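PDB 4QMK: type III secretion system effector protein ExoU, which probably acts as a patatin-like phospholipase injected into host cells, carrying a domain that binds phosphatidylinositol 4,5-bisphosphate and directs it to the plasma membrane. Local coordinates for residues 231-234 / 239-242; 216-219 / 225-228; 69-74 / 111-116. All coordinates share one frame; numbering follows the deposited sequence.

Contact 1. Residues 231-234 / 239-242; sequences EVLS and AIKQ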
# COMPACT_ATOMS: atom_id res chain seq x y z
N GLU A 231 -10.06 -11.81 -5.85
CA GLU A 231 -11.36 -11.27 -5.42
C GLU A 231 -12.15 -10.64 -6.58
O GLU A 231 -13.31 -10.95 -6.79
CB GLU A 231 -11.15 -10.22 -4.34
CG GLU A 231 -12.37 -9.39 -3.97
CD GLU A 231 -11.96 -8.09 -3.28
OE1 GLU A 231 -11.47 -7.16 -3.98
OE2 GLU A 231 -12.12 -7.99 -2.03
N VAL A 232 -11.50 -9.74 -7.31
CA VAL A 232 -12.10 -9.07 -8.47
C VAL A 232 -12.54 -10.04 -9.57
O VAL A 232 -13.69 -10.00 -10.05
CB VAL A 232 -11.12 -8.07 -9.08
CG1 VAL A 232 -11.61 -7.61 -10.44
CG2 VAL A 232 -10.92 -6.87 -8.15
N LEU A 233 -11.64 -10.95 -9.91
CA LEU A 233 -11.92 -11.94 -10.91
C LEU A 233 -13.06 -12.86 -10.53
O LEU A 233 -13.83 -13.27 -11.41
CB LEU A 233 -10.67 -12.77 -11.13
CG LEU A 233 -9.55 -12.10 -11.88
CD1 LEU A 233 -8.38 -13.07 -12.01
CD2 LEU A 233 -10.04 -11.67 -13.25
N SER A 234 -13.15 -13.24 -9.24
CA SER A 234 -14.23 -14.14 -8.77
C SER A 234 -15.64 -13.56 -8.98
O SER A 234 -16.59 -14.30 -9.16
CB SER A 234 -14.05 -14.54 -7.28
OG SER A 234 -14.36 -13.46 -6.39
N ALA A 239 -15.29 -19.84 -11.77
CA ALA A 239 -14.25 -20.83 -11.54
C ALA A 239 -13.05 -20.29 -10.70
O ALA A 239 -12.33 -21.06 -10.09
CB ALA A 239 -13.73 -21.38 -12.86
N ILE A 240 -12.83 -18.97 -10.71
CA ILE A 240 -11.79 -18.36 -9.93
C ILE A 240 -12.36 -18.01 -8.53
O ILE A 240 -13.45 -17.44 -8.42
CB ILE A 240 -11.29 -17.05 -10.54
CG1 ILE A 240 -11.01 -17.16 -12.04
CG2 ILE A 240 -10.03 -16.61 -9.81
CD1 ILE A 240 -9.98 -18.20 -12.41
N LYS A 241 -11.60 -18.30 -7.49
CA LYS A 241 -12.08 -18.17 -6.13
C LYS A 241 -11.30 -17.18 -5.31
O LYS A 241 -10.12 -16.98 -5.52
CB LYS A 241 -11.90 -19.50 -5.46
CG LYS A 241 -12.95 -20.54 -5.79
CD LYS A 241 -12.78 -21.25 -7.10
CE LYS A 241 -13.87 -22.30 -7.31
NZ LYS A 241 -15.26 -21.76 -7.41
N GLN A 242 -11.91 -16.60 -4.31
CA GLN A 242 -11.09 -15.78 -3.40
C GLN A 242 -10.20 -16.72 -2.64
O GLN A 242 -10.50 -17.92 -2.55
CB GLN A 242 -11.93 -14.99 -2.44
CG GLN A 242 -12.91 -14.08 -3.13
CD GLN A 242 -13.82 -13.45 -2.13
OE1 GLN A 242 -13.40 -13.01 -1.07
NE2 GLN A 242 -15.08 -13.46 -2.44

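Contact 2. Residues 216-219 / 225-228; sequences AERL and ATFR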
# COMPACT_ATOMS: atom_id res chain seq x y z
N ALA A 216 -5.54 -9.06 -16.85
CA ALA A 216 -5.02 -9.86 -17.96
C ALA A 216 -3.74 -9.30 -18.55
O ALA A 216 -2.80 -10.05 -18.85
CB ALA A 216 -6.07 -9.97 -19.05
N GLU A 217 -3.70 -7.99 -18.71
CA GLU A 217 -2.52 -7.33 -19.26
C GLU A 217 -1.35 -7.48 -18.32
O GLU A 217 -0.28 -7.96 -18.69
CB GLU A 217 -2.79 -5.84 -19.52
CG GLU A 217 -3.82 -5.58 -20.62
CD GLU A 217 -3.37 -6.08 -21.99
OE1 GLU A 217 -2.17 -6.42 -22.15
OE2 GLU A 217 -4.21 -6.12 -22.91
N ARG A 218 -1.59 -7.07 -17.08
CA ARG A 218 -0.58 -7.12 -16.04
C ARG A 218 0.03 -8.51 -15.93
O ARG A 218 1.24 -8.65 -15.76
CB ARG A 218 -1.17 -6.67 -14.70
CG ARG A 218 -0.12 -6.18 -13.72
CD ARG A 218 -0.72 -5.71 -12.39
NE ARG A 218 -1.44 -6.80 -11.70
CZ ARG A 218 -0.86 -7.83 -11.09
NH1 ARG A 218 0.47 -7.96 -11.07
NH2 ARG A 218 -1.61 -8.75 -10.51
N LEU A 219 -0.79 -9.54 -16.08
CA LEU A 219 -0.32 -10.92 -15.96
C LEU A 219 0.46 -11.41 -17.18
O LEU A 219 1.44 -12.14 -17.05
CB LEU A 219 -1.49 -11.85 -15.66
CG LEU A 219 -2.14 -11.66 -14.28
CD1 LEU A 219 -3.40 -12.49 -14.15
CD2 LEU A 219 -1.19 -11.97 -13.15
N ALA A 225 -0.39 -13.21 -9.92
CA ALA A 225 -1.70 -12.86 -9.35
C ALA A 225 -1.59 -12.47 -7.87
O ALA A 225 -0.79 -13.04 -7.11
CB ALA A 225 -2.65 -14.03 -9.49
N THR A 226 -2.37 -11.47 -7.48
CA THR A 226 -2.47 -11.07 -6.09
C THR A 226 -3.81 -11.50 -5.56
O THR A 226 -4.68 -11.93 -6.32
CB THR A 226 -2.37 -9.56 -5.90
OG1 THR A 226 -3.36 -8.91 -6.71
CG2 THR A 226 -0.98 -9.08 -6.27
N PHE A 227 -3.99 -11.36 -4.26
CA PHE A 227 -5.24 -11.68 -3.61
C PHE A 227 -6.35 -10.78 -4.12
O PHE A 227 -7.47 -11.23 -4.26
CB PHE A 227 -5.12 -11.52 -2.08
CG PHE A 227 -4.20 -12.52 -1.43
CD1 PHE A 227 -4.65 -13.72 -1.04
CD2 PHE A 227 -2.90 -12.24 -1.21
CE1 PHE A 227 -3.82 -14.66 -0.46
CE2 PHE A 227 -2.05 -13.17 -0.62
CZ PHE A 227 -2.52 -14.37 -0.23
N ARG A 228 -6.04 -9.52 -4.40
CA ARG A 228 -7.05 -8.59 -4.89
C ARG A 228 -7.51 -8.98 -6.27
O ARG A 228 -8.66 -8.74 -6.61
CB ARG A 228 -6.59 -7.11 -4.93
CG ARG A 228 -7.78 -6.13 -5.00
CD ARG A 228 -7.45 -4.73 -5.54
NE ARG A 228 -6.52 -3.95 -4.71
CZ ARG A 228 -6.83 -3.35 -3.55
NH1 ARG A 228 -8.05 -3.46 -3.02
NH2 ARG A 228 -5.91 -2.66 -2.89

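Contact 3. Residues 69-74 / 111-116; sequences LVLSGG and ALLASG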
# COMPACT_ATOMS: atom_id res chain seq x y z
N LEU A 69 -13.99 -23.92 0.99
CA LEU A 69 -13.18 -25.15 1.03
C LEU A 69 -11.97 -24.81 1.88
O LEU A 69 -11.26 -23.84 1.60
CB LEU A 69 -12.76 -25.54 -0.38
CG LEU A 69 -11.83 -26.72 -0.56
CD1 LEU A 69 -12.38 -28.01 0.05
CD2 LEU A 69 -11.64 -26.93 -2.06
N VAL A 70 -11.77 -25.56 2.95
CA VAL A 70 -10.64 -25.27 3.83
C VAL A 70 -9.67 -26.42 3.77
O VAL A 70 -10.05 -27.53 4.12
CB VAL A 70 -11.11 -25.10 5.32
CG1 VAL A 70 -9.94 -24.76 6.21
CG2 VAL A 70 -12.17 -24.00 5.44
N LEU A 71 -8.43 -26.15 3.42
CA LEU A 71 -7.37 -27.22 3.37
C LEU A 71 -6.35 -27.08 4.50
O LEU A 71 -5.54 -26.18 4.47
CB LEU A 71 -6.63 -27.18 2.01
CG LEU A 71 -7.56 -27.15 0.79
CD1 LEU A 71 -6.81 -27.15 -0.50
CD2 LEU A 71 -8.46 -28.36 0.82
N SER A 72 -6.38 -27.99 5.47
CA SER A 72 -5.45 -27.96 6.64
C SER A 72 -4.26 -28.78 6.28
O SER A 72 -4.14 -29.92 6.64
CB SER A 72 -6.19 -28.57 7.82
OG SER A 72 -7.52 -28.09 7.81
N GLY A 73 -3.38 -28.18 5.53
CA GLY A 73 -2.39 -28.91 4.78
C GLY A 73 -1.22 -29.55 5.42
O GLY A 73 -1.05 -29.56 6.64
N GLY A 74 -0.41 -30.12 4.53
CA GLY A 74 0.79 -30.91 4.83
C GLY A 74 1.34 -31.10 3.44
O GLY A 74 0.64 -30.89 2.45
N ALA A 111 -3.88 -22.14 -3.44
CA ALA A 111 -3.61 -21.16 -4.47
C ALA A 111 -3.90 -21.74 -5.87
O ALA A 111 -4.55 -21.08 -6.71
CB ALA A 111 -2.21 -20.62 -4.37
N LEU A 112 -3.46 -22.97 -6.11
CA LEU A 112 -3.72 -23.56 -7.44
C LEU A 112 -5.21 -23.65 -7.71
O LEU A 112 -5.69 -23.30 -8.78
CB LEU A 112 -3.05 -24.91 -7.56
CG LEU A 112 -1.51 -24.89 -7.55
CD1 LEU A 112 -0.94 -26.29 -7.76
CD2 LEU A 112 -1.00 -23.96 -8.62
N LEU A 113 -5.97 -24.07 -6.72
CA LEU A 113 -7.44 -24.20 -6.91
C LEU A 113 -8.14 -22.85 -7.01
O LEU A 113 -9.01 -22.70 -7.81
CB LEU A 113 -8.08 -25.04 -5.81
CG LEU A 113 -7.68 -26.51 -5.78
CD1 LEU A 113 -8.18 -27.25 -4.55
CD2 LEU A 113 -8.20 -27.19 -7.01
N ALA A 114 -7.71 -21.86 -6.27
CA ALA A 114 -8.38 -20.61 -6.32
C ALA A 114 -8.22 -19.97 -7.67
O ALA A 114 -9.05 -19.16 -8.08
CB ALA A 114 -7.88 -19.67 -5.22
N SER A 115 -7.15 -20.36 -8.35
CA SER A 115 -6.81 -19.88 -9.67
C SER A 115 -7.62 -20.53 -10.76
O SER A 115 -7.49 -20.19 -11.94
CB SER A 115 -5.33 -20.16 -9.97
OG SER A 115 -4.52 -19.34 -9.15
N GLY A 116 -8.42 -21.51 -10.39
CA GLY A 116 -9.32 -22.12 -11.35
C GLY A 116 -8.80 -23.38 -12.00
O GLY A 116 -9.31 -23.75 -13.02

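Contact 1. Residues 231-234 / 239-242
Ser234 meets the returning chain chiefly through its carbon atoms. Its CB lies 3.2 Å from Ile240 O, and its CA approaches the same oxygen at 3.4 Å in a CA-H...O contact with an angle of 125° at the hydrogen. The serine hydroxyl makes its hydrogen bond within the helix: Ser234 OG donates to Glu231 O, one turn back, over 2.8 Å, reaching it 28° out of the carbonyl plane. With chi1 at 73°, OG sits between the backbone N and the carbonyl carbon, which turns it back along the helix for this bond.

Gln242 lies along the same turn. Its CG rests 3.6 Å from Ser234 OG and 3.9 Å from Glu231 CA, so the methylene part of the glutamine touches both helix residues. Next to this patch, Ile240 turns its CG2 branch to Leu233 CB at 4.1 Å, an apolar touch that Ile196 on helix 183-201 and Val212 on helix 210-221 extend by packing on Leu233. Lys241 points its CB away from residues 231-234, and its NZ is hydrogen-bonded to Val97 O and Pro238 O.

Further out, backbone bonds of Gln242 with Lys98 and Val100 tie the beginning of strand 242-251 to the central sheet. Helix and returning chain are thus held by van der Waals contacts and one CA-H...O contact, while the serine hydroxyl donates within its own helix.

Contact 2. Residues 216-219 / 225-228
Arg218 leaves helix 210-221 with CG turned opposite its backbone N (chi1 -158°) and then bends at chi3 (61°), and this kink carries its guanidinium across to Thr226. The terminal NH2 ends 4.1 Å from Thr226 N and 4.2 Å from Thr226 OG1, the two side chains crossing at about a right angle. Thr226 N and Ala225 CA lie at the edge of the guanidinium, near its plane.

Neither threonine atom is the polar partner of the arginine. NH2 forms a salt bridge with Asp229 OD2 and a hydrogen bond with Gly224 O, so it grips both the loop and the first turn of the following helix. Asp229 OD2 also accepts from Thr226 N, which makes the aspartate a direct bridge between the arginine and the threonine backbone; two donors on this one oxygen would be expected to stabilise its negative charge.

Beneath the polar edge, Leu219 points its CD2 methyl at the loop backbone, 3.6 Å from Ala225 N, and more loosely at Ala225 CB, 4.4 Å away. Ile196 of helix 183-201 packs against both residues and completes this apolar floor.

Thr226 is the N-cap of helix 227-236, and its OG1 caps a backbone N of the first turn. Together with the return bond from Thr226 N to Asp229, this is consistent with a capping box, here joined by an arginine from the preceding helix at a tight helix-loop-helix connection.

Contact 3. Residues 69-74 / 111-116
In the alpha/beta core of the patatin-like domain, the central strand 68-72 meets helix 107-114 through three leucines. Leu113 supplies the helix side: its CD1 methyl touches Leu69 CD2 and Leu71 CD1, each at 4.3 Å, and so bridges two side chains that project from the same face of the strand. The two reach it by different torsions. Leu69 holds CG opposite its backbone N (chi1 176°), whereas Leu71 swings CG opposite its carbonyl carbon (chi1 -49°). Only branch ends meet, and the backbones stay well apart, Leu69 CA lying 9.8 Å from Leu113 CA.

Strand 68-72, helix 81-90 and the neighbouring parallel strand 99-103 form a beta-alpha-beta unit. Met84 of that helix packs on Leu69 and Leu71, and Val85 on Leu113, so the leucine contact is closed from the helix 81-90 side as well. Leu71 also touches residues at the end of strand 99-103 and the turn after it that fit a nucleophile elbow (Gly102, Ser104, Gly106), with Ser104 as its probable nucleophile. Just past this end of strand 68-72, Gly73 and Gly74 are poorly ordered; they begin a glycine-rich run like that which forms the oxyanion hole in patatin-type hydrolases.

Helix 107-114 finishes in a Schellman motif. Gly116 has positive phi (96°), and its N bonds back to Leu113 O over 2.9 Å. Ala111 O accepts from Ser115 N at 3.2 Å and from Ser115 OG at 3.0 Å, the two donors reaching it from opposite faces of its carbonyl plane. The carbonyls of this turn, Ser115 O and Gly116 O, bond to Ser195 OG and His199 NE2 of helix 183-201.

Contact 3 lies in the core, contact 1 touches it, and contact 2 lies further out. Contacts 1 and 3, with centres about 13 Å apart, meet directly: Lys241 N lies 2.8 Å from Ala114 O, a probable hydrogen bond, and Ile240 CD1 packs 3.2 Å from Ser115 O. Contacts 1 and 2 share helix 227-236, contact 2 at its start and contact 1 further along, with centres about 11 Å apart. Contacts 2 and 3 do not meet; their nearest atoms are about 6 Å apart. Helix 183-201 serves all three, lending Ile196 to contacts 1 and 2 and His199 to contacts 1 and 3. Contact 3 touches the presumed nucleophile elbow through Leu71.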